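Local coordinates for protein putative glucoamylase (Bacteroides caccae ATCC 43185, PDB 4QT9) that probably hydrolyses glycosidic bonds in carbohydrate chains, as a putative glucoamylase built on an alpha/alpha toroid, at residues A[242-246]-A[247-251]; A[259-262]-A[263-266]; A[231-235]-A[236-240]. One frame throughout, in Å; residues are numbered along the deposited sequence.

Contact 1 (A[242-246]-A[247-251]); sequences HKVEG and IELHL
His242 and Leu249 form an antiparallel hydrogen-bonded pair: Leu249 N gives a nearly straight bond to His242 O (2.8 Å, N-H...O 169°), and His242 N returns one to Leu249 O at 3.0 Å. Val244 and Ile247 form a second such pair, though Ile247 N stands above the carbonyl plane of Val244; it closes a tight beta hairpin through a type I' turn whose corner residues, Glu245 and Gly246, both take positive phi. Between these pairs a CA-H...O contact runs from Lys243 CA to Ile247 O, 3.3 Å away.

Apolar contact lies on the face bearing His242, Val244, Ile247 and Leu249, where Val244 CG2 meets Leu249 CD1 at 3.8 Å. With CG held between the backbone N and the carbonyl carbon (chi1 60°), the imidazole leans across to the partner strand. Leu249 CB lies over one ring face, while Leu251 O sits at the edge, in plane, 3.1 Å from His242 CE1. The ring nitrogens bond to two carbonyls, ND1 to Ser240 O and NE2 to Glu257 O. With an alanine here, both oxygens would probably lose their ring partner and Leu249 CB its cover.

On the other face Lys243 CD rests 4.0 Å from Glu248 CB, their charged ends not in contact.

The hairpin lies against helix 284-301: Val244 and Ile247 touch Val294, Glu248 O accepts from Asn290 ND2, and Glu245 OE2 forms a salt bridge with Arg301.

Contact 2 (A[259-262]-A[263-266]); sequences GPLF and WAQY
Phe262 and Trp263 meet because their first torsions differ: CG of Phe262 stands between its backbone N and carbonyl carbon (chi1 80°), whereas CG of Trp263 lies beside its own N, opposite the carbonyl carbon (chi1 -75°). The indole therefore presents the edge of its five-membered ring to the phenyl face in a T-shaped pair, with the planes at 88° and the centroids 4.6 Å apart. Trp263 CD1 sits over the centre of the phenyl ring and comes 3.4 Å from Phe262 CZ. One indole face is covered by the preceding backbone and proline. Pro260 CD lies 3.8 Å from the centroid of the Trp263 five-membered ring, and Gly259 CA approaches the six-membered ring, both as CH-pi contacts; lacking a CB, Gly259 can pass this close.

The backbone beneath is a short 3-10 turn, residues 261-264, in a loop near the middle of the alpha/alpha toroid. Its i to i+3 bonds run from Trp263 N to Pro260 O and from Ala264 N to Leu261 O. Phe262 O accepts twice, from Gln265 N at 3.0 Å, well above the carbonyl plane, and from Tyr266 N at 3.1 Å, nearly in line with the C=O.

Tyr266 completes the aromatic cluster: Phe262 CD2 lies over its face toward the rim, 3.3 Å from Tyr266 CE2, with the rings oblique. Separately, Phe72 and Phe140 meet Tyr266 edge-to-face. Gln265 NE2 is held by Ala343 O and Ser347 OG. Glu207 touches both Phe262 and Trp263, and an acetate ion, probably from the crystallisation liquor, lies about 4 Å from the Trp263 side chain and may mark a pocket.

Contact 3 (A[231-235]-A[236-240]); sequences GWAQN and GAIVS
Trp232 and Ile238 touch at the pyrrole part of the indole, where the methyl CD1 of Ile238 comes in obliquely, 3.3 Å from Trp232 NE1 and also close to CE2. The same indole meets two tyrosine rings: Tyr228 at about 15° between the planes and Tyr212 at about 50°. Ile238 reaches the indole because CG1 points opposite its backbone N (chi1 -166°), with the chain extended beyond. Its other branch, CG2, packs 3.8 Å from Ala233 CB, so the two branches touch consecutive residues where the chain leaves the helix.

Backbone bonds fix the reversal. Ala233 O accepts from Ile238 N at 3.3 Å, with a weak second bond from Gly236 N, and Ala237 N reaches Gln234 O at 3.1 Å with a nearly straight N-H...O. Gln234, Asn235 and Gly236 all have positive phi; at Gly236 a CB would be jammed against the preceding carbonyl, which accounts for the glycine. Alongside, Ala237 CB rests 4.0 Å from Gln234 CB, while Gln234 OE1 accepts from Arg252 NH2. A type I turn follows, closed by Val239 N bonding to Gly236 O at 3.0 Å.

The segment thus leads from helix 225-232, where Gly231 O accepts from His203 ND1, through these turns into strand 239-244. Ile238 is backbone-bonded to Arg252, just beyond strand 247-251, the hairpin partner of strand 239-244.

Along the chain the order is contact 3, contact 1, contact 2, each closing before the next opens. Contacts 3 and 1 share strand 239-244 and touch directly: Ser240 N lies 2.9 Å from His250 O, a probable hydrogen bond between the two hairpin strands. Their centres are about 17 Å apart and lie about 22 and 24 Å from the chain centre, placing the helix exit and hairpin toward the periphery. The centre of contact 2 lies about 9 Å from the chain centre, about 15 Å from the centre of contact 1 and about 18 Å from that of contact 3, without touching either. The chain thus passes from peripheral hairpin to buried aromatic loop, with helix 284-301 touching both contacts 1 and 2.

Contact 1 (A[242-246]-A[247-251])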
ATOM      1  N   HIS A 242      -5.052 -20.717 -13.458  1.00 27.30           N
ATOM      2  CA  HIS A 242      -4.462 -21.882 -12.786  1.00 28.33           C
ATOM      3  C   HIS A 242      -5.066 -22.019 -11.389  1.00 34.94           C
ATOM      4  O   HIS A 242      -5.614 -21.058 -10.843  1.00 34.54           O
ATOM      5  CB  HIS A 242      -2.920 -21.782 -12.713  1.00 28.36           C
ATOM      6  CG  HIS A 242      -2.447 -20.579 -11.970  1.00 31.15           C
ATOM      7  ND1 HIS A 242      -2.597 -19.300 -12.497  1.00 31.98           N
ATOM      8  CD2 HIS A 242      -1.884 -20.483 -10.745  1.00 31.78           C
ATOM      9  CE1 HIS A 242      -2.118 -18.480 -11.582  1.00 30.91           C
ATOM     10  NE2 HIS A 242      -1.660 -19.141 -10.520  1.00 31.09           N
ATOM     11  N   LYS A 243      -4.956 -23.209 -10.817  1.00 32.02           N
ATOM     12  CA  LYS A 243      -5.481 -23.509  -9.495  1.00 31.04           C
ATOM     13  C   LYS A 243      -4.367 -23.547  -8.469  1.00 33.65           C
ATOM     14  O   LYS A 243      -3.263 -24.024  -8.750  1.00 33.76           O
ATOM     15  CB  LYS A 243      -6.232 -24.843  -9.510  1.00 33.73           C
ATOM     16  CG  LYS A 243      -7.481 -24.842 -10.397  1.00 44.44           C
ATOM     17  CD  LYS A 243      -8.767 -24.561  -9.621  1.00 54.55           C
ATOM     18  CE  LYS A 243      -9.377 -25.787  -8.981  1.00 54.47           C
ATOM     19  NZ  LYS A 243     -10.021 -26.689  -9.968  1.00 63.33           N
ATOM     20  N   VAL A 244      -4.643 -22.985  -7.291  1.00 28.60           N
ATOM     21  CA  VAL A 244      -3.740 -22.950  -6.141  1.00 27.30           C
ATOM     22  C   VAL A 244      -4.614 -23.273  -4.940  1.00 30.88           C
ATOM     23  O   VAL A 244      -5.640 -22.619  -4.762  1.00 29.98           O
ATOM     24  CB  VAL A 244      -2.953 -21.612  -5.943  1.00 30.31           C
ATOM     25  CG1 VAL A 244      -1.915 -21.760  -4.820  1.00 30.25           C
ATOM     26  CG2 VAL A 244      -2.279 -21.137  -7.225  1.00 29.56           C
ATOM     27  N   GLU A 245      -4.260 -24.318  -4.155  1.00 27.76           N
ATOM     28  CA  GLU A 245      -5.007 -24.759  -2.961  1.00 26.78           C
ATOM     29  C   GLU A 245      -6.488 -25.078  -3.329  1.00 30.82           C
ATOM     30  O   GLU A 245      -7.392 -24.839  -2.529  1.00 31.40           O
ATOM     31  CB  GLU A 245      -4.925 -23.690  -1.827  1.00 26.97           C
ATOM     32  CG  GLU A 245      -3.540 -23.373  -1.260  1.00 26.88           C
ATOM     33  CD  GLU A 245      -2.797 -24.497  -0.558  1.00 47.22           C
ATOM     34  OE1 GLU A 245      -3.411 -25.194   0.288  1.00 41.43           O
ATOM     35  OE2 GLU A 245      -1.591 -24.680  -0.852  1.00 32.23           O
ATOM     36  N   GLY A 246      -6.706 -25.571  -4.555  1.00 27.85           N
ATOM     37  CA  GLY A 246      -8.022 -25.909  -5.098  1.00 27.71           C
ATOM     38  C   GLY A 246      -8.860 -24.706  -5.485  1.00 33.36           C
ATOM     39  O   GLY A 246     -10.042 -24.856  -5.794  1.00 33.85           O
ATOM     40  N   ILE A 247      -8.246 -23.489  -5.501  1.00 29.91           N
ATOM     41  CA  ILE A 247      -8.919 -22.221  -5.801  1.00 27.60           C
ATOM     42  C   ILE A 247      -8.407 -21.689  -7.127  1.00 32.57           C
ATOM     43  O   ILE A 247      -7.212 -21.722  -7.399  1.00 32.61           O
ATOM     44  CB  ILE A 247      -8.750 -21.200  -4.632  1.00 28.25           C
ATOM     45  CG1 ILE A 247      -9.376 -21.756  -3.336  1.00 28.24           C
ATOM     46  CG2 ILE A 247      -9.361 -19.813  -4.977  1.00 26.71           C
ATOM     47  CD1 ILE A 247      -8.752 -21.332  -2.077  1.00 26.17           C
ATOM     48  N   GLU A 248      -9.326 -21.212  -7.953  1.00 29.87           N
ATOM     49  CA  GLU A 248      -9.021 -20.714  -9.283  1.00 29.73           C
ATOM     50  C   GLU A 248      -8.524 -19.260  -9.257  1.00 31.02           C
ATOM     51  O   GLU A 248      -9.211 -18.360  -8.763  1.00 30.14           O
ATOM     52  CB  GLU A 248     -10.276 -20.873 -10.172  1.00 32.45           C
ATOM     53  CG  GLU A 248     -10.170 -20.307 -11.577  1.00 50.94           C
ATOM     54  CD  GLU A 248      -9.318 -21.099 -12.547  1.00 90.39           C
ATOM     55  OE1 GLU A 248      -9.686 -22.255 -12.866  1.00102.08           O
ATOM     56  OE2 GLU A 248      -8.300 -20.545 -13.020  1.00 89.11           O
ATOM     57  N   LEU A 249      -7.319 -19.037  -9.813  1.00 27.16           N
ATOM     58  CA  LEU A 249      -6.756 -17.690 -10.018  1.00 25.41           C
ATOM     59  C   LEU A 249      -6.705 -17.421 -11.544  1.00 28.62           C
ATOM     60  O   LEU A 249      -6.378 -18.324 -12.326  1.00 27.38           O
ATOM     61  CB  LEU A 249      -5.387 -17.516  -9.354  1.00 24.15           C
ATOM     62  CG  LEU A 249      -5.319 -17.706  -7.823  1.00 27.67           C
ATOM     63  CD1 LEU A 249      -3.903 -17.666  -7.364  1.00 28.42           C
ATOM     64  CD2 LEU A 249      -6.122 -16.626  -7.063  1.00 28.21           C
ATOM     65  N   HIS A 250      -7.103 -16.214 -11.961  1.00 26.20           N
ATOM     66  CA  HIS A 250      -7.202 -15.863 -13.387  1.00 27.56           C
ATOM     67  C   HIS A 250      -5.901 -15.305 -13.983  1.00 28.10           C
ATOM     68  O   HIS A 250      -5.633 -15.506 -15.169  1.00 26.04           O
ATOM     69  CB  HIS A 250      -8.320 -14.819 -13.572  1.00 29.30           C
ATOM     70  CG  HIS A 250      -8.607 -14.479 -14.995  1.00 33.88           C
ATOM     71  ND1 HIS A 250      -9.169 -15.394 -15.858  1.00 36.90           N
ATOM     72  CD2 HIS A 250      -8.391 -13.320 -15.661  1.00 36.03           C
ATOM     73  CE1 HIS A 250      -9.274 -14.771 -17.023  1.00 36.56           C
ATOM     74  NE2 HIS A 250      -8.811 -13.522 -16.951  1.00 36.48           N
ATOM     75  N   LEU A 251      -5.107 -14.609 -13.165  1.00 24.91           N
ATOM     76  CA  LEU A 251      -3.919 -13.912 -13.642  1.00 24.42           C
ATOM     77  C   LEU A 251      -2.619 -14.673 -13.471  1.00 28.98           C
ATOM     78  O   LEU A 251      -2.524 -15.566 -12.626  1.00 28.71           O
ATOM     79  CB  LEU A 251      -3.783 -12.550 -12.899  1.00 23.49           C
ATOM     80  CG  LEU A 251      -5.000 -11.625 -12.942  1.00 27.77           C
ATOM     81  CD1 LEU A 251      -4.777 -10.409 -12.105  1.00 27.41           C
ATOM     82  CD2 LEU A 251      -5.365 -11.228 -14.399  1.00 27.77           C
TER

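Contact 2 (A[259-262]-A[263-266])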
ATOM      1  N   GLY A 259       1.008 -14.743  -5.158  1.00 28.28           N
ATOM      2  CA  GLY A 259       1.888 -13.833  -4.436  1.00 27.95           C
ATOM      3  C   GLY A 259       1.541 -13.585  -2.978  1.00 30.30           C
ATOM      4  O   GLY A 259       0.501 -14.046  -2.475  1.00 26.88           O
ATOM      5  N   PRO A 260       2.403 -12.790  -2.301  1.00 28.35           N
ATOM      6  CA  PRO A 260       2.101 -12.375  -0.914  1.00 28.08           C
ATOM      7  C   PRO A 260       0.812 -11.549  -0.931  1.00 29.88           C
ATOM      8  O   PRO A 260       0.512 -10.872  -1.938  1.00 28.38           O
ATOM      9  CB  PRO A 260       3.333 -11.568  -0.503  1.00 29.81           C
ATOM     10  CG  PRO A 260       3.928 -11.110  -1.762  1.00 34.62           C
ATOM     11  CD  PRO A 260       3.651 -12.170  -2.783  1.00 30.69           C
ATOM     12  N   LEU A 261       0.023 -11.644   0.149  1.00 24.29           N
ATOM     13  CA  LEU A 261      -1.303 -11.037   0.177  1.00 23.74           C
ATOM     14  C   LEU A 261      -1.322  -9.501  -0.053  1.00 26.07           C
ATOM     15  O   LEU A 261      -2.326  -9.021  -0.580  1.00 26.28           O
ATOM     16  CB  LEU A 261      -2.076 -11.430   1.453  1.00 23.93           C
ATOM     17  CG  LEU A 261      -3.618 -11.443   1.335  1.00 27.90           C
ATOM     18  CD1 LEU A 261      -4.096 -11.854  -0.040  1.00 27.91           C
ATOM     19  CD2 LEU A 261      -4.242 -12.297   2.403  1.00 28.63           C
ATOM     20  N   PHE A 262      -0.214  -8.759   0.201  1.00 21.24           N
ATOM     21  CA  PHE A 262      -0.229  -7.296  -0.025  1.00 21.76           C
ATOM     22  C   PHE A 262      -0.468  -6.933  -1.512  1.00 25.68           C
ATOM     23  O   PHE A 262      -0.931  -5.831  -1.797  1.00 23.28           O
ATOM     24  CB  PHE A 262       1.025  -6.594   0.522  1.00 22.68           C
ATOM     25  CG  PHE A 262       2.275  -6.659  -0.319  1.00 23.81           C
ATOM     26  CD1 PHE A 262       3.176  -7.712  -0.178  1.00 26.20           C
ATOM     27  CD2 PHE A 262       2.566  -5.657  -1.245  1.00 23.32           C
ATOM     28  CE1 PHE A 262       4.358  -7.737  -0.929  1.00 26.29           C
ATOM     29  CE2 PHE A 262       3.746  -5.684  -1.984  1.00 24.07           C
ATOM     30  CZ  PHE A 262       4.624  -6.723  -1.835  1.00 22.53           C
ATOM     31  N   TRP A 263      -0.206  -7.877  -2.442  1.00 25.08           N
ATOM     32  CA  TRP A 263      -0.421  -7.673  -3.889  1.00 25.16           C
ATOM     33  C   TRP A 263      -1.905  -7.479  -4.219  1.00 28.93           C
ATOM     34  O   TRP A 263      -2.218  -6.919  -5.249  1.00 29.49           O
ATOM     35  CB  TRP A 263       0.108  -8.857  -4.684  1.00 24.52           C
ATOM     36  CG  TRP A 263       1.600  -8.948  -4.823  1.00 24.70           C
ATOM     37  CD1 TRP A 263       2.545  -8.369  -4.027  1.00 27.19           C
ATOM     38  CD2 TRP A 263       2.305  -9.787  -5.742  1.00 24.03           C
ATOM     39  NE1 TRP A 263       3.796  -8.779  -4.408  1.00 26.57           N
ATOM     40  CE2 TRP A 263       3.683  -9.616  -5.490  1.00 27.91           C
ATOM     41  CE3 TRP A 263       1.906 -10.636  -6.788  1.00 24.70           C
ATOM     42  CZ2 TRP A 263       4.667 -10.260  -6.251  1.00 26.77           C
ATOM     43  CZ3 TRP A 263       2.878 -11.306  -7.510  1.00 25.73           C
ATOM     44  CH2 TRP A 263       4.241 -11.131  -7.227  1.00 26.24           C
ATOM     45  N   ALA A 264      -2.810  -7.941  -3.332  1.00 25.73           N
ATOM     46  CA  ALA A 264      -4.263  -7.810  -3.457  1.00 24.00           C
ATOM     47  C   ALA A 264      -4.787  -6.537  -2.769  1.00 25.55           C
ATOM     48  O   ALA A 264      -5.982  -6.250  -2.849  1.00 26.10           O
ATOM     49  CB  ALA A 264      -4.928  -9.042  -2.838  1.00 24.09           C
ATOM     50  N   GLN A 265      -3.891  -5.762  -2.112  1.00 19.70           N
ATOM     51  CA  GLN A 265      -4.278  -4.638  -1.268  1.00 18.66           C
ATOM     52  C   GLN A 265      -3.763  -3.272  -1.663  1.00 24.62           C
ATOM     53  O   GLN A 265      -4.573  -2.353  -1.648  1.00 25.58           O
ATOM     54  CB  GLN A 265      -3.845  -4.908   0.199  1.00 18.59           C
ATOM     55  CG  GLN A 265      -4.483  -6.227   0.728  1.00 26.94           C
ATOM     56  CD  GLN A 265      -3.765  -6.931   1.858  1.00 35.99           C
ATOM     57  OE1 GLN A 265      -2.631  -6.598   2.237  1.00 30.80           O
ATOM     58  NE2 GLN A 265      -4.441  -7.915   2.447  1.00 29.83           N
ATOM     59  N   TYR A 266      -2.441  -3.086  -1.891  1.00 21.61           N
ATOM     60  CA  TYR A 266      -1.821  -1.746  -2.129  1.00 20.88           C
ATOM     61  C   TYR A 266      -2.478  -0.945  -3.280  1.00 25.15           C
ATOM     62  O   TYR A 266      -2.783   0.237  -3.090  1.00 26.87           O
ATOM     63  CB  TYR A 266      -0.319  -1.877  -2.426  1.00 20.36           C
ATOM     64  CG  TYR A 266       0.603  -2.248  -1.285  1.00 20.84           C
ATOM     65  CD1 TYR A 266       0.098  -2.657  -0.050  1.00 21.88           C
ATOM     66  CD2 TYR A 266       1.992  -2.159  -1.428  1.00 20.97           C
ATOM     67  CE1 TYR A 266       0.948  -2.995   1.002  1.00 21.87           C
ATOM     68  CE2 TYR A 266       2.849  -2.459  -0.370  1.00 20.28           C
ATOM     69  CZ  TYR A 266       2.323  -2.927   0.822  1.00 26.41           C
ATOM     70  OH  TYR A 266       3.171  -3.301   1.828  1.00 27.86           O
TER

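Contact 3 (A[231-235]-A[236-240])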
ATOM      1  N   GLY A 231       3.212  -3.322 -21.986  1.00 26.67           N
ATOM      2  CA  GLY A 231       4.078  -3.417 -20.807  1.00 24.83           C
ATOM      3  C   GLY A 231       3.499  -4.134 -19.611  1.00 29.19           C
ATOM      4  O   GLY A 231       4.034  -5.173 -19.193  1.00 27.23           O
ATOM      5  N   TRP A 232       2.431  -3.585 -19.013  1.00 25.05           N
ATOM      6  CA  TRP A 232       1.837  -4.265 -17.854  1.00 22.45           C
ATOM      7  C   TRP A 232       1.216  -5.641 -18.203  1.00 26.53           C
ATOM      8  O   TRP A 232       1.478  -6.639 -17.517  1.00 25.07           O
ATOM      9  CB  TRP A 232       0.768  -3.398 -17.189  1.00 20.44           C
ATOM     10  CG  TRP A 232       0.003  -4.094 -16.090  1.00 21.15           C
ATOM     11  CD1 TRP A 232      -1.252  -4.619 -16.171  1.00 24.43           C
ATOM     12  CD2 TRP A 232       0.445  -4.317 -14.737  1.00 20.37           C
ATOM     13  NE1 TRP A 232      -1.653  -5.087 -14.939  1.00 24.14           N
ATOM     14  CE2 TRP A 232      -0.612  -4.953 -14.049  1.00 24.86           C
ATOM     15  CE3 TRP A 232       1.652  -4.075 -14.045  1.00 21.29           C
ATOM     16  CZ2 TRP A 232      -0.506  -5.342 -12.693  1.00 23.24           C
ATOM     17  CZ3 TRP A 232       1.759  -4.464 -12.709  1.00 21.94           C
ATOM     18  CH2 TRP A 232       0.677  -5.054 -12.036  1.00 22.24           C
ATOM     19  N   ALA A 233       0.352  -5.671 -19.224  1.00 24.23           N
ATOM     20  CA  ALA A 233      -0.391  -6.858 -19.615  1.00 24.16           C
ATOM     21  C   ALA A 233       0.367  -7.780 -20.580  1.00 27.79           C
ATOM     22  O   ALA A 233      -0.043  -8.931 -20.753  1.00 24.59           O
ATOM     23  CB  ALA A 233      -1.701  -6.448 -20.238  1.00 25.24           C
ATOM     24  N   GLN A 234       1.464  -7.283 -21.190  1.00 26.80           N
ATOM     25  CA  GLN A 234       2.255  -7.994 -22.209  1.00 28.66           C
ATOM     26  C   GLN A 234       1.321  -8.693 -23.239  1.00 32.50           C
ATOM     27  O   GLN A 234       1.428  -9.903 -23.485  1.00 32.15           O
ATOM     28  CB  GLN A 234       3.254  -8.974 -21.578  1.00 29.46           C
ATOM     29  CG  GLN A 234       4.386  -8.258 -20.869  1.00 33.65           C
ATOM     30  CD  GLN A 234       5.386  -9.257 -20.357  1.00 37.52           C
ATOM     31  OE1 GLN A 234       5.091 -10.049 -19.477  1.00 30.21           O
ATOM     32  NE2 GLN A 234       6.576  -9.290 -20.943  1.00 29.57           N
ATOM     33  N   ASN A 235       0.344  -7.908 -23.745  1.00 29.29           N
ATOM     34  CA  ASN A 235      -0.652  -8.237 -24.769  1.00 30.15           C
ATOM     35  C   ASN A 235      -1.480  -9.483 -24.428  1.00 34.27           C
ATOM     36  O   ASN A 235      -1.801 -10.274 -25.324  1.00 34.71           O
ATOM     37  CB  ASN A 235       0.030  -8.383 -26.141  1.00 33.81           C
ATOM     38  CG  ASN A 235       0.800  -7.133 -26.503  1.00 44.15           C
ATOM     39  OD1 ASN A 235       0.216  -6.072 -26.744  1.00 30.86           O
ATOM     40  ND2 ASN A 235       2.124  -7.193 -26.407  1.00 30.83           N
ATOM     41  N   GLY A 236      -1.877  -9.607 -23.162  1.00 28.22           N
ATOM     42  CA  GLY A 236      -2.669 -10.755 -22.738  1.00 28.07           C
ATOM     43  C   GLY A 236      -1.915 -11.866 -22.034  1.00 31.77           C
ATOM     44  O   GLY A 236      -2.555 -12.740 -21.456  1.00 30.79           O
ATOM     45  N   ALA A 237      -0.567 -11.843 -22.027  1.00 30.00           N
ATOM     46  CA  ALA A 237       0.234 -12.857 -21.300  1.00 31.04           C
ATOM     47  C   ALA A 237      -0.051 -12.848 -19.763  1.00 32.78           C
ATOM     48  O   ALA A 237       0.250 -13.814 -19.074  1.00 33.53           O
ATOM     49  CB  ALA A 237       1.719 -12.614 -21.544  1.00 32.50           C
ATOM     50  N   ILE A 238      -0.634 -11.758 -19.233  1.00 27.78           N
ATOM     51  CA  ILE A 238      -0.989 -11.603 -17.808  1.00 24.50           C
ATOM     52  C   ILE A 238      -2.191 -12.508 -17.450  1.00 27.89           C
ATOM     53  O   ILE A 238      -2.476 -12.711 -16.277  1.00 27.76           O
ATOM     54  CB  ILE A 238      -1.276 -10.089 -17.498  1.00 25.84           C
ATOM     55  CG1 ILE A 238      -1.304  -9.800 -15.952  1.00 24.27           C
ATOM     56  CG2 ILE A 238      -2.546  -9.598 -18.221  1.00 26.46           C
ATOM     57  CD1 ILE A 238      -1.282  -8.320 -15.549  1.00 30.05           C
ATOM     58  N   VAL A 239      -2.919 -13.008 -18.457  1.00 24.96           N
ATOM     59  CA  VAL A 239      -4.056 -13.900 -18.265  1.00 25.14           C
ATOM     60  C   VAL A 239      -3.513 -15.314 -18.321  1.00 30.31           C
ATOM     61  O   VAL A 239      -2.972 -15.712 -19.353  1.00 28.01           O
ATOM     62  CB  VAL A 239      -5.180 -13.664 -19.310  1.00 29.01           C
ATOM     63  CG1 VAL A 239      -6.326 -14.661 -19.122  1.00 28.38           C
ATOM     64  CG2 VAL A 239      -5.693 -12.216 -19.264  1.00 28.14           C
ATOM     65  N   SER A 240      -3.558 -16.042 -17.181  1.00 29.39           N
ATOM     66  CA  SER A 240      -3.037 -17.410 -17.127  1.00 29.67           C
ATOM     67  C   SER A 240      -3.803 -18.189 -16.067  1.00 34.16           C
ATOM     68  O   SER A 240      -3.290 -18.360 -14.960  1.00 33.43           O
ATOM     69  CB  SER A 240      -1.537 -17.389 -16.831  1.00 33.28           C
ATOM     70  OG  SER A 240      -0.936 -18.658 -17.031  1.00 39.46           O
TER